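Local coordinates for protein aminotransferase (Neisseria meningitidis Z2491, PDB 3JTX) that probably transfers amino groups between amino acids and keto acids, using pyridoxal phosphate held as a Schiff base on an active-site lysine, at residues I119-I123 against G141-H145; W166-V172 against Y200-A205; S106-T110 against F267-R271; R101-F105 against Y130-A136. All coordinates share one frame; numbering follows the deposited sequence.

Interaction 1: I119-I123 against G141-H145; sequences IKPAI and GGEIH
Lys120 and Glu143 both set CG anti to the backbone N, with chi1 near -159° in each, and the extended chains beyond carry their ends well out from the backbone. The two side chains cross at about a right angle. What meets is the Lys120 aliphatic part: CD lies 4.1 Å from Glu143 OE2, and CE passes 3.7 Å from Gly141 O. The ammonium NZ stays 5.1 Å from Glu143 OE2, so any attraction between these opposite charges acts at a distance.

Beneath them the backbones pair in parallel register, Ala122 beside Glu143 and Ile123 beside Ile144. Glu143 N donates to Pro121 O in the carbonyl plane, Ile123 N returns a bond to Glu143 O at 2.9 Å, and His145 N donates to Ile123 O. Ala122 CB sits 3.8 Å from His145 CD2, on the sheet face that also carries Glu143. The imidazole is gripped there: His145 NE2 donates to Glu143 OE1 at 2.6 Å. OE1 lies in the imidazole plane, whereas the ring nitrogen meets the carboxylate on its anti side, 30° out of the carboxylate plane. Because Arg168 forms a salt bridge with the same oxygen, the carboxylate is probably held charged.

Gly141, with positive phi, ends helix 131-139 in a Schellman motif and turns the chain into the edge strand 143-148. Helix 131-139 packs on Ile123 and Ile144, while strand 169-175 flanks 122-127 across the sheet from 143-148.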
# COMPACT_ATOMS: atom_id res chain seq x y z
N ILE A 119 -18.87 -22.60 -2.94
CA ILE A 119 -18.41 -22.68 -4.34
C ILE A 119 -17.16 -21.81 -4.55
O ILE A 119 -17.17 -20.60 -4.28
CB ILE A 119 -19.57 -22.30 -5.32
CG1 ILE A 119 -19.20 -22.68 -6.76
CG2 ILE A 119 -19.94 -20.81 -5.19
CD1 ILE A 119 -19.09 -24.20 -6.99
N LYS A 120 -16.07 -22.42 -5.03
CA LYS A 120 -14.79 -21.69 -5.14
C LYS A 120 -14.80 -20.74 -6.34
O LYS A 120 -14.97 -21.17 -7.48
CB LYS A 120 -13.62 -22.66 -5.24
CG LYS A 120 -12.29 -22.03 -4.87
CD LYS A 120 -11.25 -23.10 -4.56
CE LYS A 120 -9.92 -22.50 -4.18
NZ LYS A 120 -8.96 -23.56 -3.74
N PRO A 121 -14.61 -19.43 -6.08
CA PRO A 121 -14.66 -18.48 -7.18
C PRO A 121 -13.43 -18.56 -8.08
O PRO A 121 -12.34 -18.88 -7.60
CB PRO A 121 -14.74 -17.13 -6.47
CG PRO A 121 -14.00 -17.35 -5.19
CD PRO A 121 -14.23 -18.79 -4.81
N ALA A 122 -13.63 -18.28 -9.36
CA ALA A 122 -12.58 -18.35 -10.36
C ALA A 122 -12.19 -16.96 -10.88
O ALA A 122 -13.01 -16.04 -10.96
CB ALA A 122 -13.02 -19.24 -11.52
N ILE A 123 -10.93 -16.83 -11.24
CA ILE A 123 -10.44 -15.68 -12.02
C ILE A 123 -9.74 -16.23 -13.25
O ILE A 123 -9.07 -17.28 -13.17
CB ILE A 123 -9.51 -14.79 -11.18
CG1 ILE A 123 -10.35 -14.02 -10.16
CG2 ILE A 123 -8.69 -13.86 -12.06
CD1 ILE A 123 -9.56 -13.10 -9.26
N GLY A 141 -7.98 -16.63 -2.10
CA GLY A 141 -8.83 -17.82 -1.99
C GLY A 141 -9.56 -18.19 -3.27
O GLY A 141 -10.47 -19.01 -3.24
N GLY A 142 -9.14 -17.61 -4.39
CA GLY A 142 -9.74 -17.92 -5.68
C GLY A 142 -8.97 -18.99 -6.41
O GLY A 142 -7.85 -19.34 -6.03
N GLU A 143 -9.57 -19.50 -7.48
CA GLU A 143 -8.97 -20.49 -8.34
C GLU A 143 -8.54 -19.77 -9.61
O GLU A 143 -9.35 -19.05 -10.22
CB GLU A 143 -10.06 -21.51 -8.65
CG GLU A 143 -9.62 -22.83 -9.10
CD GLU A 143 -10.80 -23.78 -9.21
OE1 GLU A 143 -11.64 -23.59 -10.12
OE2 GLU A 143 -10.90 -24.70 -8.37
N ILE A 144 -7.27 -19.92 -10.02
CA ILE A 144 -6.80 -19.25 -11.23
C ILE A 144 -6.92 -20.18 -12.45
O ILE A 144 -6.56 -21.36 -12.38
CB ILE A 144 -5.37 -18.67 -11.10
CG1 ILE A 144 -5.03 -17.86 -12.37
CG2 ILE A 144 -4.33 -19.79 -10.85
CD1 ILE A 144 -4.10 -16.69 -12.15
N HIS A 145 -7.47 -19.63 -13.53
CA HIS A 145 -7.66 -20.36 -14.77
C HIS A 145 -7.03 -19.57 -15.90
O HIS A 145 -6.97 -18.34 -15.84
CB HIS A 145 -9.14 -20.63 -15.01
CG HIS A 145 -9.73 -21.60 -14.04
ND1 HIS A 145 -9.90 -22.94 -14.34
CD2 HIS A 145 -10.16 -21.45 -12.76
CE1 HIS A 145 -10.43 -23.56 -13.30
NE2 HIS A 145 -10.59 -22.68 -12.33

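Interaction 2: W166-V172 against Y200-A205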
# COMPACT_ATOMS: atom_id res chain seq x y z
N TRP A 166 -16.61 -20.64 -16.38
CA TRP A 166 -17.18 -19.31 -16.66
C TRP A 166 -18.28 -18.95 -15.68
O TRP A 166 -18.34 -17.81 -15.22
CB TRP A 166 -17.70 -19.18 -18.10
CG TRP A 166 -16.65 -18.95 -19.12
CD1 TRP A 166 -16.36 -19.75 -20.18
CD2 TRP A 166 -15.72 -17.86 -19.17
NE1 TRP A 166 -15.31 -19.23 -20.89
CE2 TRP A 166 -14.90 -18.06 -20.30
CE3 TRP A 166 -15.51 -16.72 -18.39
CZ2 TRP A 166 -13.87 -17.18 -20.65
CZ3 TRP A 166 -14.49 -15.85 -18.73
CH2 TRP A 166 -13.68 -16.08 -19.85
N LYS A 167 -19.14 -19.91 -15.34
CA LYS A 167 -20.25 -19.63 -14.43
C LYS A 167 -19.79 -19.21 -13.03
O LYS A 167 -20.55 -18.54 -12.33
CB LYS A 167 -21.19 -20.83 -14.35
CG LYS A 167 -22.03 -21.03 -15.61
CD LYS A 167 -22.86 -22.31 -15.52
CE LYS A 167 -23.84 -22.41 -16.68
NZ LYS A 167 -24.74 -23.60 -16.57
N ARG A 168 -18.57 -19.60 -12.64
CA ARG A 168 -17.98 -19.23 -11.36
C ARG A 168 -16.96 -18.08 -11.46
O ARG A 168 -16.30 -17.77 -10.48
CB ARG A 168 -17.21 -20.42 -10.75
CG ARG A 168 -17.99 -21.68 -10.55
CD ARG A 168 -17.20 -22.73 -9.75
NE ARG A 168 -16.26 -23.48 -10.57
CZ ARG A 168 -14.94 -23.47 -10.45
NH1 ARG A 168 -14.33 -22.73 -9.52
NH2 ARG A 168 -14.20 -24.21 -11.26
N THR A 169 -16.79 -17.49 -12.65
CA THR A 169 -15.72 -16.52 -12.87
C THR A 169 -16.14 -15.12 -12.42
O THR A 169 -17.12 -14.57 -12.92
CB THR A 169 -15.26 -16.51 -14.33
OG1 THR A 169 -14.65 -17.77 -14.65
CG2 THR A 169 -14.23 -15.37 -14.59
N LYS A 170 -15.36 -14.53 -11.51
CA LYS A 170 -15.70 -13.24 -10.93
C LYS A 170 -14.95 -12.09 -11.59
O LYS A 170 -15.39 -10.94 -11.53
CB LYS A 170 -15.39 -13.24 -9.42
CG LYS A 170 -16.04 -14.40 -8.63
CD LYS A 170 -17.56 -14.37 -8.70
CE LYS A 170 -18.17 -15.64 -8.12
NZ LYS A 170 -19.64 -15.76 -8.40
N LEU A 171 -13.80 -12.39 -12.18
CA LEU A 171 -12.96 -11.36 -12.77
C LEU A 171 -12.11 -11.99 -13.87
O LEU A 171 -11.73 -13.15 -13.78
CB LEU A 171 -12.06 -10.72 -11.70
CG LEU A 171 -11.18 -9.54 -12.10
CD1 LEU A 171 -11.13 -8.48 -11.01
CD2 LEU A 171 -9.77 -10.02 -12.48
N VAL A 172 -11.88 -11.21 -14.92
CA VAL A 172 -10.98 -11.61 -15.99
C VAL A 172 -9.92 -10.52 -16.11
O VAL A 172 -10.26 -9.34 -16.12
CB VAL A 172 -11.78 -11.74 -17.30
CG1 VAL A 172 -10.89 -11.78 -18.50
CG2 VAL A 172 -12.70 -12.98 -17.23
N TYR A 200 -21.85 -13.87 -18.69
CA TYR A 200 -21.45 -14.44 -17.38
C TYR A 200 -21.29 -13.44 -16.24
O TYR A 200 -21.25 -13.85 -15.08
CB TYR A 200 -20.15 -15.23 -17.53
CG TYR A 200 -20.28 -16.44 -18.40
CD1 TYR A 200 -21.12 -17.49 -18.04
CD2 TYR A 200 -19.57 -16.54 -19.58
CE1 TYR A 200 -21.24 -18.60 -18.82
CE2 TYR A 200 -19.68 -17.67 -20.39
CZ TYR A 200 -20.53 -18.69 -20.00
OH TYR A 200 -20.67 -19.82 -20.77
N GLY A 201 -21.17 -12.15 -16.53
CA GLY A 201 -21.24 -11.11 -15.49
C GLY A 201 -19.99 -10.81 -14.66
O GLY A 201 -20.09 -10.12 -13.63
N PHE A 202 -18.82 -11.30 -15.08
CA PHE A 202 -17.57 -11.00 -14.38
C PHE A 202 -17.15 -9.54 -14.60
O PHE A 202 -17.64 -8.87 -15.49
CB PHE A 202 -16.43 -11.92 -14.87
CG PHE A 202 -16.26 -11.94 -16.36
CD1 PHE A 202 -15.59 -10.92 -17.02
CD2 PHE A 202 -16.76 -13.00 -17.12
CE1 PHE A 202 -15.43 -10.95 -18.40
CE2 PHE A 202 -16.61 -13.04 -18.49
CZ PHE A 202 -15.94 -12.00 -19.14
N ILE A 203 -16.21 -9.08 -13.77
CA ILE A 203 -15.60 -7.77 -13.87
C ILE A 203 -14.40 -7.93 -14.77
O ILE A 203 -13.74 -8.96 -14.73
CB ILE A 203 -15.14 -7.29 -12.47
CG1 ILE A 203 -16.36 -7.00 -11.61
CG2 ILE A 203 -14.23 -6.07 -12.55
CD1 ILE A 203 -16.06 -6.99 -10.10
N ILE A 204 -14.12 -6.93 -15.60
CA ILE A 204 -12.89 -6.91 -16.41
C ILE A 204 -11.88 -5.94 -15.82
O ILE A 204 -12.21 -4.78 -15.56
CB ILE A 204 -13.18 -6.50 -17.88
CG1 ILE A 204 -14.03 -7.57 -18.57
CG2 ILE A 204 -11.86 -6.29 -18.65
CD1 ILE A 204 -14.67 -7.10 -19.90
N ALA A 205 -10.67 -6.44 -15.56
CA ALA A 205 -9.57 -5.63 -15.07
C ALA A 205 -8.50 -5.61 -16.17
O ALA A 205 -7.92 -6.66 -16.51
CB ALA A 205 -9.01 -6.19 -13.73
O HOH W 1 -19.77 -13.73 -12.62
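The parallel beta-alpha-beta unit formed by strand 169-175, helix 187-200 and strand 203-207 closes here, within the seven-stranded mixed sheet of this fold type I aminotransferase, and an aromatic cluster of Trp166, Tyr200 and Phe202 lies at the start of the two strands. Trp166 CB stands over the centre of the Tyr200 ring, 3.3 Å from its centroid, a CH-pi contact. The indole five-membered ring is nearly parallel to the tyrosine ring, planes 9° apart, but displaced laterally, with little of one ring above the other. Further along the indole, CZ3 comes within 3.5 Å of Phe202 CE2.

Phe202 CG lies between its backbone N and carbonyl carbon (chi1 52°), which stands the ring up alongside the Thr169 side chain, toward Trp166 and Val172. Val172 CG2 sits over the centre of one phenyl face, 3.6 Å from the centroid, while Phe202 CB approaches Thr169 O.

Leu171 pairs with Ile203 and Val172 with Ile204. Val172 N donates to Ile203 O and Ala205 N to Val172 O; on the Leu171 side of the sheet, Leu171 CD2 meets Ala205 CB at 4.1 Å. Ile203 N reaches Lys170 O in a nearly straight bond, although it approaches from well above the carbonyl plane. Before the strands come together, a single water bridges their backbones, donating to Thr169 O at 2.8 Å and to Tyr200 O at 2.9 Å.

Interaction 3: S106-T110 against F267-R271; sequences SFVQT and FLLYR
Phe107 can be followed outward toward Phe267. Its CB lies 3.8 Å from Phe267 CZ, off-centre over the neighbouring ring; with CG anti to the backbone N (chi1 -171°), the phenyl turns its CD1 edge toward Phe267, and CD1 comes to rest over the middle of that ring, 3.9 Å from Phe267 CG. This is a T-shaped pair: the edge of Phe107 is turned to the face of Phe267, with planes 78° apart. Across the ring from CD1, Phe107 CE2 packs against Leu171 CD1 and Ile203 CG2 of the central sheet.

The opposite face of Phe267 carries Arg271 CD from its own helix, so the ring is sandwiched. At its edge, in plane, Ser106 OG lies 3.3 Å from Phe267 CZ. That hydroxyl is hydrogen-bonded to Glu102 O, and no hydrogen bond crosses between the two helical segments.

A second aromatic contact comes from Tyr270, whose ring receives Thr110 CG2 over the centre of one face, 3.6 Å from the centroid. The methyl is turned that way because Thr110 OG1 points back along its own helix and donates to Phe107 O at 2.7 Å, on a lone pair of that carbonyl. Tyr270 also meets Phe105 of the second subunit edge-to-face.

The two helical segments cross at 108°, their axes 10.6 Å apart at closest approach, and bulky rings fill the gap. With the hydroxyls of Ser106 and Thr110 satisfied within helix 100-111, cohesion between 106-110 and 267-271 is apolar and aromatic; the Arg271-Glu102 salt bridge adds a polar tie beside them.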
# COMPACT_ATOMS: atom_id res chain seq x y z
N SER A 106 -5.16 -5.57 -4.25
CA SER A 106 -6.25 -5.24 -3.35
C SER A 106 -7.62 -5.36 -4.03
O SER A 106 -8.57 -5.85 -3.42
CB SER A 106 -6.07 -3.86 -2.72
OG SER A 106 -5.96 -2.85 -3.70
N PHE A 107 -7.73 -4.95 -5.29
CA PHE A 107 -9.01 -5.08 -5.96
C PHE A 107 -9.46 -6.54 -6.03
O PHE A 107 -10.60 -6.87 -5.72
CB PHE A 107 -9.03 -4.43 -7.36
CG PHE A 107 -10.41 -4.40 -7.93
CD1 PHE A 107 -11.37 -3.54 -7.40
CD2 PHE A 107 -10.79 -5.27 -8.94
CE1 PHE A 107 -12.68 -3.54 -7.85
CE2 PHE A 107 -12.11 -5.27 -9.42
CZ PHE A 107 -13.04 -4.42 -8.88
N VAL A 108 -8.54 -7.42 -6.38
CA VAL A 108 -8.82 -8.86 -6.42
C VAL A 108 -9.29 -9.37 -5.05
O VAL A 108 -10.29 -10.11 -4.96
CB VAL A 108 -7.59 -9.64 -6.92
CG1 VAL A 108 -7.76 -11.16 -6.71
CG2 VAL A 108 -7.36 -9.31 -8.39
N GLN A 109 -8.62 -8.95 -3.97
CA GLN A 109 -9.05 -9.41 -2.63
C GLN A 109 -10.52 -9.06 -2.37
O GLN A 109 -11.26 -9.90 -1.83
CB GLN A 109 -8.18 -8.84 -1.50
CG GLN A 109 -6.69 -9.08 -1.61
CD GLN A 109 -6.32 -10.49 -2.06
OE1 GLN A 109 -6.52 -11.46 -1.32
NE2 GLN A 109 -5.79 -10.60 -3.28
N THR A 110 -10.96 -7.87 -2.77
CA THR A 110 -12.35 -7.44 -2.57
C THR A 110 -13.35 -8.22 -3.43
O THR A 110 -14.53 -8.37 -3.06
CB THR A 110 -12.55 -5.94 -2.88
OG1 THR A 110 -12.56 -5.73 -4.30
CG2 THR A 110 -11.45 -5.07 -2.24
N PHE A 267 -14.49 0.21 -3.67
CA PHE A 267 -13.05 0.07 -3.58
C PHE A 267 -12.44 1.15 -2.67
O PHE A 267 -11.55 0.88 -1.85
CB PHE A 267 -12.43 0.12 -4.98
CG PHE A 267 -11.00 -0.39 -5.07
CD1 PHE A 267 -10.48 -1.32 -4.18
CD2 PHE A 267 -10.19 0.05 -6.10
CE1 PHE A 267 -9.17 -1.78 -4.31
CE2 PHE A 267 -8.88 -0.42 -6.23
CZ PHE A 267 -8.38 -1.33 -5.33
N LEU A 268 -12.92 2.39 -2.82
CA LEU A 268 -12.43 3.49 -2.00
C LEU A 268 -12.64 3.22 -0.49
O LEU A 268 -11.75 3.49 0.32
CB LEU A 268 -13.11 4.81 -2.40
CG LEU A 268 -12.79 6.01 -1.50
CD1 LEU A 268 -11.29 6.31 -1.54
CD2 LEU A 268 -13.64 7.25 -1.93
N LEU A 269 -13.80 2.69 -0.12
CA LEU A 269 -14.10 2.40 1.28
C LEU A 269 -13.08 1.40 1.84
O LEU A 269 -12.52 1.59 2.92
CB LEU A 269 -15.52 1.85 1.44
CG LEU A 269 -15.98 1.52 2.87
CD1 LEU A 269 -15.83 2.74 3.84
CD2 LEU A 269 -17.44 1.01 2.85
N TYR A 270 -12.85 0.33 1.09
CA TYR A 270 -11.86 -0.67 1.46
C TYR A 270 -10.47 -0.05 1.60
O TYR A 270 -9.74 -0.39 2.54
CB TYR A 270 -11.83 -1.77 0.40
CG TYR A 270 -10.83 -2.87 0.64
CD1 TYR A 270 -11.18 -4.02 1.33
CD2 TYR A 270 -9.55 -2.78 0.13
CE1 TYR A 270 -10.26 -5.06 1.54
CE2 TYR A 270 -8.62 -3.80 0.35
CZ TYR A 270 -9.00 -4.94 1.05
OH TYR A 270 -8.06 -5.96 1.26
N ARG A 271 -10.11 0.85 0.67
CA ARG A 271 -8.79 1.44 0.62
C ARG A 271 -8.54 2.40 1.78
O ARG A 271 -7.39 2.62 2.15
CB ARG A 271 -8.53 2.12 -0.73
CG ARG A 271 -8.41 1.13 -1.88
CD ARG A 271 -8.39 1.81 -3.23
NE ARG A 271 -7.15 2.55 -3.40
CZ ARG A 271 -5.97 2.02 -3.65
NH1 ARG A 271 -5.83 0.71 -3.80
NH2 ARG A 271 -4.92 2.80 -3.77

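Interaction 4: R101-F105 against Y130-A136. With MES (2-(N-morpholino)-ethanesulfonic acid), chain C.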
# COMPACT_ATOMS: atom_id res chain seq x y z
N ARG A 101 0.56 -2.37 -8.88
CA ARG A 101 0.67 -3.64 -8.13
C ARG A 101 -0.30 -3.70 -6.94
O ARG A 101 -1.14 -4.61 -6.86
CB ARG A 101 2.10 -3.87 -7.63
CG ARG A 101 2.25 -5.15 -6.78
CD ARG A 101 3.71 -5.50 -6.52
NE ARG A 101 4.34 -5.85 -7.79
CZ ARG A 101 4.93 -7.00 -8.07
NH1 ARG A 101 5.07 -7.97 -7.16
NH2 ARG A 101 5.40 -7.18 -9.30
N GLU A 102 -0.21 -2.74 -6.01
CA GLU A 102 -1.08 -2.75 -4.84
C GLU A 102 -2.55 -2.68 -5.24
O GLU A 102 -3.40 -3.28 -4.59
CB GLU A 102 -0.71 -1.63 -3.83
CG GLU A 102 -0.94 -0.21 -4.32
CD GLU A 102 -2.34 0.37 -4.00
OE1 GLU A 102 -3.23 -0.36 -3.52
OE2 GLU A 102 -2.54 1.58 -4.24
N ALA A 103 -2.83 -1.95 -6.31
CA ALA A 103 -4.18 -1.72 -6.81
C ALA A 103 -4.79 -3.01 -7.34
O ALA A 103 -5.90 -3.36 -6.99
CB ALA A 103 -4.15 -0.65 -7.92
N LEU A 104 -4.04 -3.73 -8.18
CA LEU A 104 -4.51 -4.98 -8.75
C LEU A 104 -4.71 -6.01 -7.63
O LEU A 104 -5.73 -6.71 -7.60
CB LEU A 104 -3.50 -5.52 -9.77
CG LEU A 104 -3.37 -4.79 -11.10
CD1 LEU A 104 -1.99 -5.05 -11.74
CD2 LEU A 104 -4.51 -5.17 -12.06
N PHE A 105 -3.74 -6.09 -6.73
CA PHE A 105 -3.81 -7.05 -5.62
C PHE A 105 -5.02 -6.80 -4.73
O PHE A 105 -5.82 -7.71 -4.47
CB PHE A 105 -2.53 -7.03 -4.78
CG PHE A 105 -2.54 -8.04 -3.65
CD1 PHE A 105 -2.10 -9.33 -3.87
CD2 PHE A 105 -3.04 -7.70 -2.40
CE1 PHE A 105 -2.14 -10.29 -2.84
CE2 PHE A 105 -3.07 -8.65 -1.35
CZ PHE A 105 -2.64 -9.95 -1.59
N TYR A 130 1.25 -12.36 -15.95
CA TYR A 130 2.02 -11.50 -15.05
C TYR A 130 1.80 -12.02 -13.64
O TYR A 130 0.66 -12.22 -13.22
CB TYR A 130 1.57 -10.04 -15.18
CG TYR A 130 2.28 -9.03 -14.30
CD1 TYR A 130 3.66 -8.84 -14.37
CD2 TYR A 130 1.56 -8.21 -13.44
CE1 TYR A 130 4.30 -7.86 -13.59
CE2 TYR A 130 2.19 -7.23 -12.64
CZ TYR A 130 3.55 -7.06 -12.71
OH TYR A 130 4.15 -6.10 -11.91
N GLN A 131 2.91 -12.22 -12.95
CA GLN A 131 2.99 -12.77 -11.58
C GLN A 131 1.85 -12.40 -10.63
O GLN A 131 1.25 -13.27 -9.99
CB GLN A 131 4.35 -12.34 -10.94
CG GLN A 131 4.57 -10.73 -10.89
CD GLN A 131 5.98 -10.25 -11.34
OE1 GLN A 131 6.58 -9.33 -10.75
NE2 GLN A 131 6.50 -10.86 -12.39
N ILE A 132 1.53 -11.10 -10.56
CA ILE A 132 0.53 -10.58 -9.62
C ILE A 132 -0.84 -11.22 -9.85
O ILE A 132 -1.56 -11.48 -8.91
CB ILE A 132 0.40 -9.02 -9.70
CG1 ILE A 132 1.64 -8.34 -9.11
CG2 ILE A 132 -0.85 -8.54 -8.97
CD1 ILE A 132 1.92 -8.72 -7.68
N TYR A 133 -1.19 -11.50 -11.12
CA TYR A 133 -2.51 -12.08 -11.41
C TYR A 133 -2.68 -13.41 -10.66
O TYR A 133 -3.74 -13.67 -10.07
CB TYR A 133 -2.77 -12.30 -12.91
CG TYR A 133 -2.48 -11.12 -13.81
CD1 TYR A 133 -2.44 -9.80 -13.32
CD2 TYR A 133 -2.24 -11.31 -15.17
CE1 TYR A 133 -2.14 -8.73 -14.16
CE2 TYR A 133 -1.97 -10.24 -16.01
CZ TYR A 133 -1.91 -8.97 -15.50
OH TYR A 133 -1.58 -7.94 -16.34
N GLU A 134 -1.65 -14.24 -10.68
CA GLU A 134 -1.67 -15.53 -10.01
C GLU A 134 -1.65 -15.38 -8.49
O GLU A 134 -2.47 -15.95 -7.78
CB GLU A 134 -0.48 -16.37 -10.45
CG GLU A 134 -0.41 -17.71 -9.74
CD GLU A 134 0.92 -18.43 -9.96
OE1 GLU A 134 2.00 -17.80 -9.91
OE2 GLU A 134 0.85 -19.65 -10.16
N GLY A 135 -0.70 -14.60 -7.98
CA GLY A 135 -0.58 -14.41 -6.54
C GLY A 135 -1.82 -13.82 -5.90
O GLY A 135 -2.26 -14.28 -4.85
N ALA A 136 -2.37 -12.79 -6.53
CA ALA A 136 -3.53 -12.08 -5.98
C ALA A 136 -4.72 -13.02 -5.88
O ALA A 136 -5.43 -13.05 -4.87
CB ALA A 136 -3.87 -10.85 -6.87
O1 MES C . 7.02 -4.66 -10.88
C2 MES C . 7.98 -5.00 -9.84
C3 MES C . 8.65 -6.38 -9.96
N4 MES C . 9.00 -6.72 -11.35
C5 MES C . 8.50 -5.87 -12.43
C6 MES C . 7.09 -5.46 -12.07
C7 MES C . 9.79 -7.95 -11.57
C8 MES C . 10.51 -8.08 -12.93
S MES C . 10.31 -9.62 -13.64
O1S MES C . 8.88 -9.92 -13.90
O2S MES C . 11.06 -9.57 -14.92
O3S MES C . 10.87 -10.63 -12.70
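The guanidinium of Arg101 meets Gln131 OE1 at its edge, nearly in plane, and Tyr130 OH also approaches from the edge; in one of two deposited conformers, the Ile132 CD1 methyl lies over one face. In this class I and II aminotransferase, helix 100-111 starts at the cofactor: the backbone N of Arg101 is bonded to a phosphate oxygen of the pyridoxal phosphate-lysine, LLP, at position 245. The contact therefore joins the phosphate-binding helix start to helix 131-139, beside the active site.

Arg101 NH2 is shared between two protein acceptors. It donates to Gln131 OE1 at 2.8 Å and, along a more bent path, to Tyr130 OH at 3.1 Å, an oxygen tilted 27° from the guanidinium plane. The tyrosine ring stands almost perpendicular to the guanidinium, at 87°. A bend at chi3 (-66°) swings the arginine end toward these partners, and Arg101 NH1 is held by Thr272 O of the second subunit, so both terminal nitrogens help fix its rotation.

Deeper between the helices the contact becomes apolar. Phe105 CD1 lies 3.8 Å from Ala136 CB where the backbones come closest, and Leu104 CB meets Ile132 CG2 in the same conformer of the isoleucine.

A MES molecule, probably from the crystallisation liquor, lies beside them and is also hydrogen-bonded to Arg374, Gly38 and Phe14. Its morpholine oxygen O1 accepts only a weak bond from Arg101 NH2, whereas Gln131 uses both ends of its amide: OE1 accepts the hydrogen bond from Arg101 NH2, and NE2 donates to sulfonate O1S of MES at 3.0 Å.

How the interactions relate
Interactions 1 and 2 lie in the same central sheet, centres about 10 Å apart, and meet where strands 122-127 and 169-175 run side by side; Arg168 ties them further through Lys120 O. Interactions 3 and 4 share helix 100-111, centres about 13 Å apart, and are linked by the Arg271-Glu102 salt bridge; both touch the second subunit. Along the chain interaction 4 crosses interactions 1 and 3, while interactions 1 and 2 follow one another inside the long loop closed by interaction 3. Interaction 3 also packs on the sheet at interaction 2, centres about 17 Å apart. The set thus connects the sheet, through that helix, to the cofactor site and the dimer interface.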